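Local atomic coordinates of programmed cell death 6-interacting protein (Homo sapiens, PDB entry 5WA1), a protein that takes part in endosomal cargo sorting, multivesicular body formation, membrane repair and cytokinesis as an ESCRT-associated adaptor, of which this chain is the Bro1 domain. Residues A[24-29]-A[264-269]; A[28-33]-A[152-157]; A[93-98]-A[374-379]; A[240-245]-A[272-277]; A[294-299]-A[345-350]. One frame throughout, in Å; residues are numbered along the deposited sequence.

Contact 1: residues A[24-29]-A[264-269]; sequences TFISVQ and PVLAAK
One face of the Phe-25 ring receives the ammonium group of Lys-269. Atom NZ stands 4.1 Å from the ring centroid and only 11° off the ring normal, a cation-pi contact over the middle of the ring. Bends in the lysine chain at chi2 (-93°) and chi4 (89°) swing NZ over the ring, the two side chains crossing at about a right angle. The same nitrogen donates to the carbonyl of Thr-24, with NZ and O 3.2 Å apart and the donor well above the carbonyl plane. The hydroxyl of Thr-24 adds a close approach, OG1 lying 3.3 Å from CE of Lys-269. Glu-218, on helix 202-226, gives the ammonium a salt-bridge partner as well, which probably favours its charged form although the residue is buried. A long, flexible lysine suits this place because it can carry charge from the helix to a carbonyl, a ring and a carboxylate at once. Beside the polar cluster, CD1 of Ile-26 packs 3.7 Å from CD2 of Leu-266 and 4.0 Å from CG1 of Val-265, branched side chains filling the join with carbon. Residues 24-26 of the N-terminal loop thus lie against helix 262-287, joining the start of the Bro1 domain to a helix of its later half.

Contact 2: residues A[28-33]-A[152-157]; sequences VQLKKT and ASQIAA
In Ser-153 a chi1 of 81° sets OG between the backbone N and the carbonyl carbon, where it can face Val-28, while Gln-154 runs extended beyond CG and carries its amide out from the helix to the same residue. The two side chains thereby hold both polar ends of Val-28. Its N donates to OG of Ser-153 at 3.0 Å, and its O accepts from NE2 of Gln-154 at 2.8 Å, a fairly straight bond with 164° at the hydrogen. That carbonyl oxygen lies close to the amide plane of Gln-154, whereas NE2 is tilted 29° from the carbonyl plane of Val-28. Here the loop before helix 39-49 runs past helix 137-157 of the Bro1 domain, and it goes on to strand 114-117, where Lys-32 pairs with Lys-117 through the backbone. Serine suits its position because a short hydroxyl can serve two partners: OG of Ser-153 also bonds the carbonyl of Ala-150, one turn back in its own helix. Glutamine has the reach and the N-H groups to meet the carbonyl of Val-28 and a water. That water, 3.2 Å from NE2 of Gln-154, also accepts from N of Leu-30, and CD1 of Leu-30 lies 3.2 Å from NE2 of Gln-154. The side chain of Gln-29 crosses that of Gln-154 at about a right angle, yet the two amide planes are nearly parallel.

Contact 3: residues A[93-98]-A[374-379]; sequences YDQICS and DLFEKM
The side chain of Gln-95 meets Asp-374 and Leu-375 at about a right angle to each, its amide directed into the turn they begin. With CG anti to the backbone N (chi1 -162°) and a bend at chi2, the chain leaves helix 83-97 and offers both amide atoms to the last residues of this Bro1 construct. Oxygen OE1 accepts from N of Leu-375 at 2.9 Å, the donor tilted 32° from the amide carbonyl plane. Nitrogen NE2 donates to OD1 of Asp-374; the modelled separation of 2.4 Å is very short, so its exact value is doubtful. Amide and carboxylate planes stand 36° apart. OD1 of Asp-374 also accepts from N of Phe-376, which stands above the carboxylate plane 2.9 Å away and closes an Asx turn within the type I beta turn from Asp-374 to Glu-377. CB of Ser-98 packs 4.0 Å from CG of Asp-374, and CG of Leu-375 lies 3.4 Å from OE1 of Gln-95. The ring of Phe-376 presents its edge to NE2 of Gln-95 and makes an edge-to-face contact with Phe-103. Glutamine suits this place because a single amide can both give and accept; aspartate suits the turn because its carboxylate can accept from the N of Phe-376, two residues on. The chemistry implies a division of labour: OE1 of Gln-95 holds N of Leu-375 to the helix, while OD1 of Asp-374 braces the turn and possibly takes NE2 as well.

Contact 4: residues A[240-245]-A[272-277]; sequences QAADYF and IMQANA
Apolar packing joins Ala-241, Ala-242 and Phe-245 to Met-273 in an antiparallel pair of helices, successive in the chain, of the largely helical body of the Bro1 domain. The axes of the short segments 240-245 and 272-277 pass 8.1 Å apart at 164°, a close spacing that the small alanines permit: the CA atoms of Ala-242 and Met-273 are 5.0 Å apart. CB of Ala-242 sits 3.8 Å from CB of Met-273, and the same CB also touches CG of Gln-274 at 3.6 Å. Methionine suits the position because its unbranched chain can fold: chi1 (-70°) puts CG 4.0 Å from CD2 of Phe-245, and bends at chi2 and chi3 bring the methyl CE back to Ala-241. Leu-304 of helix 291-311 packs on Gln-274 from beyond the pair.

Polar links flank the apolar packing. A water bridges Asp-243 and Gln-274: it donates to OD1 of the aspartate and accepts, weakly, from NE2 of the glutamine. The other carboxylate oxygen of Asp-243 forms a salt bridge with Lys-355. The tightest touch is carbon on carbon, CE of Met-273 standing only 3.3 Å from CB of Ala-241, shorter than usual van der Waals contact.

Contact 5: residues A[294-299]-A[345-350]; sequences EIARLQ and PDLKDL
Arg-297 and Leu-350 reach toward each other, one from the helix and one from the loop, and overlap with the leucine over one face of the guanidinium. The arginine has CG beside the backbone N (chi1 -66°) and then runs extended to NE, which carries the guanidinium outward from the helix to meet Leu-350. CD1 of Leu-350 stands 3.9 Å above the guanidinium plane, over its centre, and 3.7 Å from CG of Arg-297, so one methyl packs on both the chain and its charged end. Leucine suits the spot because its extended form, with chi2 at 178°, brings that methyl beside Ala-296, whose CB is 3.9 Å away. The alanine is small enough for the loop to come close: its CB lies 3.4 Å from O of Pro-345 and 4.1 Å from CD of the proline ring. Leu-347, in a short 3-10 turn, adds CD2 at 3.6 Å from O of Ala-296. NE and NH1 of Arg-297 form salt bridges with Glu-293 and Glu-278, and NH2 bonds the carbonyl of Asp-351, which probably limits rotation of the group. The loop after helix 319-340 thus folds back over helix 291-311, while Arg-297 also reaches helix 262-287.

How the contacts relate
The five contacts are spread along one elongated Bro1 domain, with contacts 3 and 5 farthest apart at about 59 Å between centres and on opposite sides of the chain's centre. Contacts 1 and 2 start from the same N-terminal segment, share Val-28 and Gln-29, and touch where Ser-27 packs on Ser-153. Contacts 1 and 4 both use helix 262-287 and meet at Phe-245. Contact 5 follows on helix 291-311, about 17 Å from contact 4 between centres. Contact 3 brings the end of this construct back to an early helix. The CHMP4-interacting region 197-379 includes contacts 4 and 5 and the later segments of contacts 1 and 3, which thus tie the N-terminal loop and helices to it.

Contact 1: residues A[24-29]-A[264-269]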
# COMPACT_ATOMS: atom_id res chain seq x y z
N THR A 24 5.72 12.24 3.13
CA THR A 24 4.27 12.45 3.11
C THR A 24 3.54 11.24 2.55
O THR A 24 2.73 11.37 1.63
CB THR A 24 3.93 13.69 2.28
OG1 THR A 24 4.47 13.54 0.96
CG2 THR A 24 4.51 14.94 2.91
N PHE A 25 3.79 10.07 3.13
CA PHE A 25 3.24 8.82 2.64
C PHE A 25 1.98 8.43 3.42
O PHE A 25 1.85 8.71 4.61
CB PHE A 25 4.28 7.70 2.74
CG PHE A 25 5.33 7.77 1.66
CD1 PHE A 25 6.47 8.53 1.83
CD2 PHE A 25 5.16 7.08 0.47
CE1 PHE A 25 7.43 8.60 0.83
CE2 PHE A 25 6.11 7.15 -0.54
CZ PHE A 25 7.25 7.92 -0.35
N ILE A 26 1.05 7.81 2.71
CA ILE A 26 -0.21 7.39 3.29
C ILE A 26 -0.05 5.99 3.86
O ILE A 26 0.54 5.11 3.21
CB ILE A 26 -1.33 7.43 2.24
CG1 ILE A 26 -1.54 8.86 1.73
CG2 ILE A 26 -2.64 6.84 2.81
CD1 ILE A 26 -2.31 8.91 0.42
N SER A 27 -0.53 5.79 5.09
CA SER A 27 -0.63 4.47 5.69
C SER A 27 -2.03 4.31 6.27
O SER A 27 -2.80 5.27 6.38
CB SER A 27 0.44 4.25 6.76
OG SER A 27 0.30 5.19 7.80
N VAL A 28 -2.36 3.08 6.63
CA VAL A 28 -3.72 2.70 7.01
C VAL A 28 -3.70 2.24 8.47
O VAL A 28 -2.82 1.48 8.87
CB VAL A 28 -4.27 1.59 6.09
CG1 VAL A 28 -5.69 1.23 6.47
CG2 VAL A 28 -4.19 2.04 4.63
N GLN A 29 -4.67 2.72 9.25
CA GLN A 29 -4.82 2.25 10.62
C GLN A 29 -5.37 0.83 10.66
O GLN A 29 -6.15 0.42 9.79
CB GLN A 29 -5.73 3.19 11.41
CG GLN A 29 -5.17 4.60 11.58
CD GLN A 29 -3.91 4.62 12.43
OE1 GLN A 29 -2.79 4.69 11.90
NE2 GLN A 29 -4.07 4.58 13.75
N PRO A 264 -6.25 15.18 -0.64
CA PRO A 264 -5.27 16.21 -1.03
C PRO A 264 -3.87 15.67 -1.24
O PRO A 264 -3.16 16.16 -2.13
CB PRO A 264 -5.32 17.21 0.13
CG PRO A 264 -5.85 16.41 1.28
CD PRO A 264 -6.86 15.51 0.65
N VAL A 265 -3.46 14.66 -0.48
CA VAL A 265 -2.12 14.12 -0.66
C VAL A 265 -1.99 13.43 -2.01
O VAL A 265 -0.98 13.58 -2.70
CB VAL A 265 -1.74 13.19 0.50
CG1 VAL A 265 -0.44 12.45 0.18
CG2 VAL A 265 -1.57 13.99 1.78
N LEU A 266 -3.02 12.68 -2.40
CA LEU A 266 -2.99 12.02 -3.71
C LEU A 266 -2.95 13.05 -4.84
O LEU A 266 -2.21 12.89 -5.81
CB LEU A 266 -4.21 11.12 -3.87
CG LEU A 266 -4.27 9.91 -2.95
CD1 LEU A 266 -5.59 9.15 -3.18
CD2 LEU A 266 -3.06 9.02 -3.18
N ALA A 267 -3.80 14.08 -4.75
CA ALA A 267 -3.80 15.14 -5.76
C ALA A 267 -2.44 15.82 -5.85
O ALA A 267 -1.91 16.05 -6.95
CB ALA A 267 -4.90 16.15 -5.44
N ALA A 268 -1.85 16.15 -4.70
CA ALA A 268 -0.54 16.78 -4.69
C ALA A 268 0.52 15.88 -5.32
O ALA A 268 1.30 16.32 -6.17
CB ALA A 268 -0.14 17.16 -3.27
N LYS A 269 0.53 14.60 -4.93
CA LYS A 269 1.53 13.67 -5.45
C LYS A 269 1.37 13.43 -6.95
O LYS A 269 2.37 13.25 -7.65
CB LYS A 269 1.46 12.34 -4.69
CG LYS A 269 2.06 12.38 -3.28
CD LYS A 269 3.51 11.96 -3.27
CE LYS A 269 4.05 11.91 -1.84
NZ LYS A 269 3.82 10.58 -1.23
O HOH W 1 1.67 9.70 -0.52

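Contact 2: residues A[28-33]-A[152-157]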
# COMPACT_ATOMS: atom_id res chain seq x y z
N VAL A 28 -2.36 3.08 6.63
CA VAL A 28 -3.72 2.70 7.01
C VAL A 28 -3.70 2.24 8.47
O VAL A 28 -2.82 1.48 8.87
CB VAL A 28 -4.27 1.59 6.09
CG1 VAL A 28 -5.69 1.23 6.47
CG2 VAL A 28 -4.19 2.04 4.63
N GLN A 29 -4.67 2.72 9.25
CA GLN A 29 -4.82 2.25 10.62
C GLN A 29 -5.37 0.83 10.66
O GLN A 29 -6.15 0.42 9.79
CB GLN A 29 -5.73 3.19 11.41
CG GLN A 29 -5.17 4.60 11.58
CD GLN A 29 -3.91 4.62 12.43
OE1 GLN A 29 -2.79 4.69 11.90
NE2 GLN A 29 -4.07 4.58 13.75
N LEU A 30 -4.95 0.07 11.67
CA LEU A 30 -5.40 -1.31 11.81
C LEU A 30 -6.81 -1.35 12.38
O LEU A 30 -7.23 -0.46 13.13
CB LEU A 30 -4.44 -2.10 12.72
CG LEU A 30 -3.18 -2.74 12.12
CD1 LEU A 30 -2.21 -1.71 11.54
CD2 LEU A 30 -2.48 -3.59 13.17
N LYS A 31 -7.55 -2.40 12.02
CA LYS A 31 -8.87 -2.62 12.60
C LYS A 31 -8.74 -3.21 13.99
O LYS A 31 -7.84 -4.01 14.26
CB LYS A 31 -9.70 -3.55 11.71
CG LYS A 31 -9.94 -3.01 10.30
CD LYS A 31 -10.53 -4.06 9.36
CE LYS A 31 -11.86 -4.61 9.84
NZ LYS A 31 -12.83 -3.55 10.25
N LYS A 32 -9.64 -2.82 14.88
CA LYS A 32 -9.69 -3.35 16.23
C LYS A 32 -10.69 -4.50 16.30
O LYS A 32 -11.66 -4.54 15.54
CB LYS A 32 -10.07 -2.25 17.23
CG LYS A 32 -9.12 -1.07 17.25
CD LYS A 32 -9.67 0.06 18.10
CE LYS A 32 -8.90 1.35 17.89
NZ LYS A 32 -9.57 2.49 18.58
N THR A 33 -10.43 -5.44 17.20
CA THR A 33 -11.34 -6.56 17.37
C THR A 33 -11.45 -6.89 18.85
O THR A 33 -10.55 -6.57 19.64
CB THR A 33 -10.88 -7.80 16.57
OG1 THR A 33 -11.82 -8.87 16.75
CG2 THR A 33 -9.50 -8.25 17.03
N ALA A 152 1.76 -3.39 7.23
CA ALA A 152 2.82 -3.29 6.23
C ALA A 152 2.93 -1.87 5.67
O ALA A 152 4.03 -1.37 5.43
CB ALA A 152 2.58 -4.28 5.09
N SER A 153 1.78 -1.22 5.45
CA SER A 153 1.81 0.16 4.96
C SER A 153 2.43 1.09 6.00
O SER A 153 3.13 2.04 5.64
CB SER A 153 0.40 0.64 4.60
OG SER A 153 -0.32 1.06 5.76
N GLN A 154 2.20 0.82 7.29
CA GLN A 154 2.79 1.66 8.33
C GLN A 154 4.29 1.44 8.44
O GLN A 154 5.05 2.40 8.63
CB GLN A 154 2.11 1.39 9.67
CG GLN A 154 0.63 1.76 9.69
CD GLN A 154 0.03 1.65 11.08
OE1 GLN A 154 0.74 1.82 12.07
NE2 GLN A 154 -1.26 1.34 11.16
N ILE A 155 4.74 0.19 8.33
CA ILE A 155 6.17 -0.09 8.35
C ILE A 155 6.85 0.55 7.15
O ILE A 155 7.94 1.14 7.27
CB ILE A 155 6.40 -1.62 8.38
CG1 ILE A 155 5.90 -2.19 9.71
CG2 ILE A 155 7.87 -1.94 8.14
CD1 ILE A 155 5.83 -3.73 9.76
N ALA A 156 6.23 0.47 5.97
CA ALA A 156 6.81 1.07 4.78
C ALA A 156 6.92 2.58 4.92
O ALA A 156 7.95 3.18 4.57
CB ALA A 156 5.98 0.71 3.55
N ALA A 157 5.86 3.22 5.43
CA ALA A 157 5.85 4.66 5.59
C ALA A 157 6.87 5.15 6.61
O ALA A 157 7.22 6.33 6.60
CB ALA A 157 4.44 5.13 5.98
O HOH W 2 -3.00 1.51 13.86

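Contact 3: residues A[93-98]-A[374-379]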
# COMPACT_ATOMS: atom_id res chain seq x y z
N TYR A 93 -2.67 -15.25 9.88
CA TYR A 93 -3.43 -15.39 8.65
C TYR A 93 -3.20 -16.75 8.00
O TYR A 93 -4.15 -17.40 7.55
CB TYR A 93 -3.08 -14.27 7.66
CG TYR A 93 -3.86 -14.37 6.37
CD1 TYR A 93 -5.18 -13.93 6.31
CD2 TYR A 93 -3.29 -14.90 5.22
CE1 TYR A 93 -5.91 -14.02 5.13
CE2 TYR A 93 -4.01 -14.99 4.04
CZ TYR A 93 -5.32 -14.54 4.00
OH TYR A 93 -6.04 -14.63 2.83
N ASP A 94 -1.94 -17.20 7.95
CA ASP A 94 -1.65 -18.52 7.41
C ASP A 94 -2.37 -19.61 8.20
O ASP A 94 -2.90 -20.56 7.62
CB ASP A 94 -0.15 -18.79 7.42
CG ASP A 94 0.60 -18.02 6.35
OD1 ASP A 94 -0.06 -17.48 5.43
OD2 ASP A 94 1.84 -17.96 6.41
N GLN A 95 -2.41 -19.48 9.53
CA GLN A 95 -2.99 -20.54 10.34
C GLN A 95 -4.49 -20.66 10.11
O GLN A 95 -5.01 -21.77 9.95
CB GLN A 95 -2.68 -20.30 11.82
CG GLN A 95 -2.84 -21.53 12.70
CD GLN A 95 -2.02 -22.71 12.21
OE1 GLN A 95 -0.84 -22.84 12.55
NE2 GLN A 95 -2.64 -23.57 11.42
N ILE A 96 -5.19 -19.52 10.04
CA ILE A 96 -6.64 -19.54 9.83
C ILE A 96 -6.98 -20.12 8.46
O ILE A 96 -7.91 -20.93 8.33
CB ILE A 96 -7.21 -18.13 10.01
CG1 ILE A 96 -6.93 -17.62 11.43
CG2 ILE A 96 -8.70 -18.12 9.72
CD1 ILE A 96 -7.58 -18.42 12.52
N CYS A 97 -6.25 -19.72 7.41
CA CYS A 97 -6.51 -20.29 6.10
C CYS A 97 -6.32 -21.80 6.11
O CYS A 97 -7.10 -22.54 5.49
CB CYS A 97 -5.61 -19.63 5.06
SG CYS A 97 -5.92 -17.87 4.87
N SER A 98 -5.31 -22.29 6.83
CA SER A 98 -5.00 -23.72 6.88
C SER A 98 -5.98 -24.52 7.72
O SER A 98 -5.84 -25.74 7.81
CB SER A 98 -3.58 -23.93 7.43
OG SER A 98 -2.60 -23.54 6.49
N ASP A 374 1.95 -25.36 10.10
CA ASP A 374 0.56 -25.51 10.50
C ASP A 374 0.47 -26.27 11.82
O ASP A 374 1.07 -27.33 11.98
CB ASP A 374 -0.23 -26.23 9.40
CG ASP A 374 -1.70 -26.49 9.79
OD1 ASP A 374 -2.22 -25.85 10.73
OD2 ASP A 374 -2.35 -27.33 9.12
N LEU A 375 -0.28 -25.70 12.77
CA LEU A 375 -0.46 -26.33 14.07
C LEU A 375 -1.36 -27.56 13.99
O LEU A 375 -1.37 -28.37 14.92
CB LEU A 375 -1.05 -25.32 15.06
CG LEU A 375 -0.11 -24.25 15.61
CD1 LEU A 375 -0.91 -23.14 16.27
CD2 LEU A 375 0.88 -24.86 16.59
N PHE A 376 -2.12 -27.72 12.91
CA PHE A 376 -3.01 -28.85 12.70
C PHE A 376 -2.62 -29.62 11.45
O PHE A 376 -3.48 -30.11 10.71
CB PHE A 376 -4.46 -28.39 12.63
CG PHE A 376 -4.93 -27.66 13.85
CD1 PHE A 376 -4.80 -26.28 13.94
CD2 PHE A 376 -5.50 -28.34 14.92
CE1 PHE A 376 -5.23 -25.60 15.07
CE2 PHE A 376 -5.93 -27.66 16.04
CZ PHE A 376 -5.80 -26.29 16.12
N GLU A 377 -1.32 -29.72 11.19
CA GLU A 377 -0.85 -30.33 9.95
C GLU A 377 -1.09 -31.84 9.94
O GLU A 377 -1.39 -32.41 8.89
CB GLU A 377 0.63 -30.03 9.74
CG GLU A 377 1.18 -30.54 8.42
CD GLU A 377 2.66 -30.24 8.25
OE1 GLU A 377 3.27 -29.69 9.19
OE2 GLU A 377 3.21 -30.56 7.18
N LYS A 378 -0.94 -32.49 11.09
CA LYS A 378 -1.21 -33.93 11.21
C LYS A 378 -2.69 -34.16 11.50
O LYS A 378 -3.07 -34.74 12.52
CB LYS A 378 -0.33 -34.54 12.29
CG LYS A 378 1.16 -34.44 12.04
CD LYS A 378 1.91 -35.15 13.15
CE LYS A 378 3.42 -35.03 12.99
NZ LYS A 378 4.11 -35.81 14.06
N MET A 379 -3.53 -33.71 10.57
CA MET A 379 -4.97 -33.79 10.76
C MET A 379 -5.71 -33.82 9.43
O MET A 379 -5.90 -34.89 8.84
CB MET A 379 -5.46 -32.62 11.62
CG MET A 379 -6.92 -32.68 11.99
SD MET A 379 -7.33 -31.48 13.27
CE MET A 379 -9.12 -31.53 13.22

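Contact 4: residues A[240-245]-A[272-277]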
# COMPACT_ATOMS: atom_id res chain seq x y z
N GLN A 240 4.94 7.35 -14.64
CA GLN A 240 4.10 6.22 -14.26
C GLN A 240 3.51 6.40 -12.87
O GLN A 240 2.35 6.06 -12.63
CB GLN A 240 4.90 4.92 -14.34
CG GLN A 240 4.08 3.70 -13.91
CD GLN A 240 2.86 3.49 -14.77
OE1 GLN A 240 2.98 3.27 -15.97
NE2 GLN A 240 1.68 3.56 -14.16
N ALA A 241 4.31 6.91 -11.93
CA ALA A 241 3.78 7.19 -10.60
C ALA A 241 2.66 8.21 -10.66
O ALA A 241 1.67 8.12 -9.93
CB ALA A 241 4.90 7.67 -9.68
N ALA A 242 2.80 9.21 -11.54
CA ALA A 242 1.75 10.19 -11.73
C ALA A 242 0.45 9.53 -12.16
O ALA A 242 -0.62 9.87 -11.66
CB ALA A 242 2.20 11.25 -12.75
N ASP A 243 0.54 8.57 -13.09
CA ASP A 243 -0.66 7.85 -13.52
C ASP A 243 -1.32 7.11 -12.36
O ASP A 243 -2.56 7.11 -12.25
CB ASP A 243 -0.31 6.86 -14.63
CG ASP A 243 -0.49 7.44 -16.01
OD1 ASP A 243 -0.53 8.68 -16.12
OD2 ASP A 243 -0.59 6.65 -16.97
N TYR A 244 -0.52 6.48 -11.50
CA TYR A 244 -1.10 5.73 -10.37
C TYR A 244 -1.75 6.67 -9.37
O TYR A 244 -2.85 6.39 -8.87
CB TYR A 244 -0.02 4.91 -9.66
CG TYR A 244 0.47 3.70 -10.40
CD1 TYR A 244 -0.39 2.89 -11.12
CD2 TYR A 244 1.82 3.35 -10.34
CE1 TYR A 244 0.07 1.75 -11.78
CE2 TYR A 244 2.29 2.22 -10.99
CZ TYR A 244 1.42 1.43 -11.70
OH TYR A 244 1.91 0.32 -12.34
N PHE A 245 -1.05 7.75 -8.99
CA PHE A 245 -1.65 8.71 -8.07
C PHE A 245 -2.89 9.35 -8.66
O PHE A 245 -3.87 9.59 -7.94
CB PHE A 245 -0.64 9.79 -7.69
CG PHE A 245 0.36 9.33 -6.67
CD1 PHE A 245 -0.04 8.98 -5.39
CD2 PHE A 245 1.70 9.25 -6.98
CE1 PHE A 245 0.88 8.54 -4.45
CE2 PHE A 245 2.63 8.84 -6.05
CZ PHE A 245 2.22 8.47 -4.77
N ILE A 272 3.04 16.53 -8.27
CA ILE A 272 4.47 16.51 -8.00
C ILE A 272 5.17 15.51 -8.90
O ILE A 272 6.28 15.75 -9.38
CB ILE A 272 4.76 16.21 -6.51
CG1 ILE A 272 4.36 17.40 -5.64
CG2 ILE A 272 6.25 15.86 -6.30
CD1 ILE A 272 4.20 17.04 -4.16
N MET A 273 4.53 14.38 -9.14
CA MET A 273 5.15 13.40 -9.98
C MET A 273 5.18 13.88 -11.42
O MET A 273 6.15 13.67 -12.09
CB MET A 273 4.52 12.04 -9.81
CG MET A 273 4.80 11.36 -8.49
SD MET A 273 6.51 11.27 -7.96
CE MET A 273 7.14 10.05 -9.04
N GLN A 274 4.12 14.49 -11.92
CA GLN A 274 4.17 15.04 -13.27
C GLN A 274 5.28 16.07 -13.40
O GLN A 274 5.99 16.09 -14.41
CB GLN A 274 2.82 15.65 -13.65
CG GLN A 274 1.70 14.63 -13.88
CD GLN A 274 0.51 15.21 -14.62
OE1 GLN A 274 0.27 16.41 -14.59
NE2 GLN A 274 -0.23 14.35 -15.31
N ALA A 275 5.45 16.92 -12.39
CA ALA A 275 6.53 17.90 -12.40
C ALA A 275 7.91 17.24 -12.37
O ALA A 275 8.84 17.71 -13.04
CB ALA A 275 6.37 18.85 -11.21
N ASN A 276 8.06 16.16 -11.61
CA ASN A 276 9.33 15.43 -11.62
C ASN A 276 9.61 14.84 -13.00
O ASN A 276 10.75 14.85 -13.46
CB ASN A 276 9.31 14.30 -10.59
CG ASN A 276 9.56 14.80 -9.20
OD1 ASN A 276 8.77 14.56 -8.29
ND2 ASN A 276 10.68 15.45 -9.00
N ALA A 277 8.57 14.32 -13.65
CA ALA A 277 8.76 13.79 -15.00
C ALA A 277 9.22 14.89 -15.96
O ALA A 277 10.15 14.69 -16.75
CB ALA A 277 7.45 13.17 -15.49
O HOH W 3 1.09 11.30 -16.07

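Contact 5: residues A[294-299]-A[345-350]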
# COMPACT_ATOMS: atom_id res chain seq x y z
N GLU A 294 13.59 22.33 -23.47
CA GLU A 294 13.93 22.37 -22.05
C GLU A 294 13.12 23.43 -21.32
O GLU A 294 12.59 23.17 -20.23
CB GLU A 294 15.43 22.64 -21.85
CG GLU A 294 15.79 22.63 -20.36
CD GLU A 294 17.09 23.36 -20.00
OE1 GLU A 294 17.73 23.98 -20.89
OE2 GLU A 294 17.46 23.31 -18.79
N ILE A 295 13.00 24.62 -21.92
CA ILE A 295 12.26 25.72 -21.30
C ILE A 295 10.78 25.37 -21.18
O ILE A 295 10.15 25.64 -20.16
CB ILE A 295 12.47 27.02 -22.11
CG1 ILE A 295 13.87 27.56 -21.89
CG2 ILE A 295 11.43 28.06 -21.72
CD1 ILE A 295 14.31 28.62 -22.92
N ALA A 296 10.20 24.79 -22.24
CA ALA A 296 8.79 24.44 -22.22
C ALA A 296 8.49 23.45 -21.11
O ALA A 296 7.46 23.55 -20.43
CB ALA A 296 8.36 23.87 -23.56
N ARG A 297 9.38 22.48 -20.91
CA ARG A 297 9.13 21.46 -19.89
C ARG A 297 9.35 22.02 -18.49
O ARG A 297 8.58 21.72 -17.57
CB ARG A 297 10.01 20.24 -20.17
CG ARG A 297 9.61 19.52 -21.47
CD ARG A 297 10.20 18.13 -21.51
NE ARG A 297 9.92 17.41 -22.75
CZ ARG A 297 8.80 16.75 -23.01
NH1 ARG A 297 7.81 16.71 -22.13
NH2 ARG A 297 8.67 16.11 -24.18
N LEU A 298 10.36 22.87 -18.31
CA LEU A 298 10.55 23.53 -17.02
C LEU A 298 9.38 24.46 -16.69
O LEU A 298 9.00 24.59 -15.52
CB LEU A 298 11.87 24.33 -17.01
CG LEU A 298 13.19 23.54 -16.96
CD1 LEU A 298 14.42 24.45 -17.25
CD2 LEU A 298 13.37 22.83 -15.63
N GLN A 299 8.82 25.12 -17.71
CA GLN A 299 7.68 25.99 -17.45
C GLN A 299 6.49 25.17 -16.99
O GLN A 299 5.73 25.60 -16.12
CB GLN A 299 7.31 26.80 -18.69
CG GLN A 299 8.29 27.94 -18.96
CD GLN A 299 7.98 28.73 -20.22
OE1 GLN A 299 8.48 29.84 -20.40
NE2 GLN A 299 7.16 28.16 -21.10
N PRO A 345 8.46 25.57 -27.75
CA PRO A 345 7.23 24.96 -28.27
C PRO A 345 6.11 24.98 -27.25
O PRO A 345 6.34 24.99 -26.03
CB PRO A 345 7.66 23.51 -28.57
CG PRO A 345 8.78 23.26 -27.61
CD PRO A 345 9.49 24.57 -27.41
N ASP A 346 4.88 25.00 -27.76
CA ASP A 346 3.71 24.75 -26.92
C ASP A 346 3.75 23.33 -26.39
O ASP A 346 4.25 22.41 -27.04
CB ASP A 346 2.41 24.95 -27.72
CG ASP A 346 2.26 26.36 -28.24
OD1 ASP A 346 2.62 27.31 -27.52
OD2 ASP A 346 1.77 26.52 -29.38
N LEU A 347 3.19 23.14 -25.19
CA LEU A 347 3.21 21.83 -24.54
C LEU A 347 2.58 20.76 -25.42
O LEU A 347 3.04 19.61 -25.44
CB LEU A 347 2.49 21.89 -23.20
CG LEU A 347 3.31 22.49 -22.07
CD1 LEU A 347 2.55 22.33 -20.77
CD2 LEU A 347 4.68 21.83 -22.00
N LYS A 348 1.52 21.11 -26.15
CA LYS A 348 0.83 20.10 -26.94
C LYS A 348 1.62 19.67 -28.17
O LYS A 348 1.27 18.66 -28.79
CB LYS A 348 -0.55 20.61 -27.37
CG LYS A 348 -0.51 21.85 -28.25
CD LYS A 348 -1.90 22.20 -28.78
CE LYS A 348 -2.86 22.56 -27.66
NZ LYS A 348 -4.19 22.98 -28.19
N ASP A 349 2.69 20.40 -28.51
CA ASP A 349 3.57 20.01 -29.60
C ASP A 349 4.77 19.18 -29.13
O ASP A 349 5.58 18.76 -29.96
CB ASP A 349 4.06 21.27 -30.34
CG ASP A 349 2.91 22.02 -31.01
OD1 ASP A 349 1.97 21.36 -31.50
OD2 ASP A 349 2.95 23.27 -31.04
N LEU A 350 4.89 18.93 -27.83
CA LEU A 350 5.95 18.08 -27.30
C LEU A 350 5.50 16.63 -27.30
O LEU A 350 4.31 16.32 -27.13
CB LEU A 350 6.32 18.50 -25.87
CG LEU A 350 7.06 19.84 -25.75
CD1 LEU A 350 7.35 20.19 -24.30
CD2 LEU A 350 8.34 19.84 -26.57